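Local coordinates for protein cysteine hydrolase (Staphylococcus aureus, PDB 6KUA) that probably hydrolyses nicotinamide to nicotinic acid and ammonia, as a zinc-containing nicotinamidase of the isochorismatase-like cysteine hydrolase family, at residues L6-Y11 / E128-C133. Sequence-based numbering, arbitrary orientation.
Sequences LLVVDY and EIVGVC
Leu7 and Val9 of strand 4-9 share a parallel backbone ladder with Glu128, Val130 and Val132 of the adjacent strand 126-132, at the middle of the five-stranded parallel sheet of the isochorismatase-like alpha/beta fold. The two short strand axes run only 13° apart. Four hydrogen bonds carry the pairing: Leu7 N to Glu128 O, Val130 N to Leu7 O at 3.0 Å, Val9 N to Val130 O, and Val132 N to Val9 O. The first two donors meet their acceptor carbonyls almost head-on. The last bond stretches to 3.2 Å with its donor tilted 25° from the carbonyl plane, so the ladder is less regular where strand 4-9 gives way to Asp10. CA-H...O contacts supplement it, as from Gly131 CA to Val9 O at 3.4 Å.

Apolar packing differs on the two faces. On the face of Leu6, Val8 and Val130, Leu6, with CG anti to the backbone N (chi1 177°), swings CD1 back toward the neighbouring strand, over Glu128 O and to 4.1 Å from Val130 CG1, the two side chains meeting at about a right angle. Val130 puts its other methyl, CG2, 3.9 Å from Val8 CG2. Phe42 of helix 32-44 covers Leu6 and Glu128 here, while the Glu128 carboxylate turns to Arg38 in a salt bridge. On the opposite face Val9 CG2 lies against Ile129 CG2, also at 3.9 Å, under helix 137-147.

Next comes the probable active-site end: the Asp10 side chain lies about 7 Å from the bound zinc ion, OD2 forms a salt bridge with Lys104 and OD1 accepts a hydrogen bond from Asp54 N. Asp10 touches Cys137, consistent with the Asp-Lys-Cys triad of nicotinamidases. A cis peptide joins Val132 to Cys133, and Val132 CG2 sits 3.4 Å from Asp10 O.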
# COMPACT_ATOMS: atom_id res chain seq x y z
N LEU A 6 -3.06 -0.96 21.40
CA LEU A 6 -2.04 -0.03 21.84
C LEU A 6 -0.81 -0.22 20.96
O LEU A 6 -0.34 -1.34 20.78
CB LEU A 6 -1.70 -0.28 23.32
CG LEU A 6 -0.59 0.57 23.91
CD1 LEU A 6 -1.01 2.02 23.99
CD2 LEU A 6 -0.21 0.05 25.28
N LEU A 7 -0.31 0.87 20.40
CA LEU A 7 0.91 0.85 19.60
C LEU A 7 2.01 1.55 20.39
O LEU A 7 1.90 2.75 20.65
CB LEU A 7 0.70 1.52 18.24
CG LEU A 7 -0.49 1.07 17.40
CD1 LEU A 7 -0.50 1.72 16.00
CD2 LEU A 7 -0.54 -0.45 17.28
N VAL A 8 3.05 0.80 20.75
CA VAL A 8 4.19 1.34 21.50
C VAL A 8 5.35 1.50 20.52
O VAL A 8 5.97 0.51 20.10
CB VAL A 8 4.58 0.44 22.67
CG1 VAL A 8 5.75 1.06 23.45
CG2 VAL A 8 3.37 0.22 23.56
N VAL A 9 5.64 2.74 20.15
CA VAL A 9 6.55 3.05 19.06
C VAL A 9 7.94 3.36 19.61
O VAL A 9 8.12 4.30 20.39
CB VAL A 9 6.02 4.22 18.21
CG1 VAL A 9 6.94 4.47 17.02
CG2 VAL A 9 4.60 3.91 17.72
N ASP A 10 8.91 2.53 19.21
CA ASP A 10 10.35 2.78 19.35
C ASP A 10 10.79 3.19 20.75
O ASP A 10 11.62 4.08 20.93
CB ASP A 10 10.80 3.83 18.32
CG ASP A 10 11.05 3.22 16.98
OD1 ASP A 10 11.80 2.22 16.91
OD2 ASP A 10 10.47 3.71 15.98
N TYR A 11 10.26 2.50 21.77
CA TYR A 11 10.63 2.82 23.15
C TYR A 11 11.84 1.99 23.59
O TYR A 11 11.79 1.21 24.53
CB TYR A 11 9.45 2.60 24.08
CG TYR A 11 9.61 3.41 25.34
CD1 TYR A 11 9.43 4.78 25.32
CD2 TYR A 11 10.01 2.81 26.53
CE1 TYR A 11 9.60 5.54 26.45
CE2 TYR A 11 10.19 3.56 27.68
CZ TYR A 11 9.98 4.92 27.63
OH TYR A 11 10.14 5.68 28.76
N GLU A 128 -4.43 3.42 20.02
CA GLU A 128 -3.81 4.40 20.90
C GLU A 128 -2.31 4.34 20.67
O GLU A 128 -1.73 3.25 20.66
CB GLU A 128 -4.16 4.11 22.36
CG GLU A 128 -3.67 5.14 23.34
CD GLU A 128 -4.18 4.88 24.75
OE1 GLU A 128 -5.34 4.42 24.92
OE2 GLU A 128 -3.41 5.12 25.71
N ILE A 129 -1.68 5.49 20.47
CA ILE A 129 -0.28 5.51 20.08
C ILE A 129 0.55 6.21 21.15
O ILE A 129 0.30 7.37 21.48
CB ILE A 129 -0.06 6.20 18.73
CG1 ILE A 129 -1.00 5.63 17.68
CG2 ILE A 129 1.37 5.99 18.29
CD1 ILE A 129 -0.92 6.40 16.35
N VAL A 130 1.57 5.52 21.64
CA VAL A 130 2.48 6.08 22.63
C VAL A 130 3.90 5.80 22.16
O VAL A 130 4.15 4.93 21.32
CB VAL A 130 2.24 5.49 24.03
CG1 VAL A 130 0.77 5.66 24.43
CG2 VAL A 130 2.66 4.01 24.08
N GLY A 131 4.84 6.56 22.71
CA GLY A 131 6.23 6.33 22.36
C GLY A 131 6.95 7.58 21.91
O GLY A 131 6.58 8.69 22.32
N VAL A 132 7.98 7.42 21.07
CA VAL A 132 8.84 8.52 20.66
C VAL A 132 9.19 8.34 19.19
O VAL A 132 9.08 7.25 18.64
CB VAL A 132 10.14 8.60 21.49
CG1 VAL A 132 9.83 8.80 22.98
CG2 VAL A 132 11.01 7.36 21.24
N CYS A 133 9.55 9.44 18.51
CA CYS A 133 9.31 10.82 18.91
C CYS A 133 7.98 11.29 18.38
O CYS A 133 7.53 10.80 17.34
CB CYS A 133 10.40 11.77 18.39
SG CYS A 133 12.03 11.40 18.95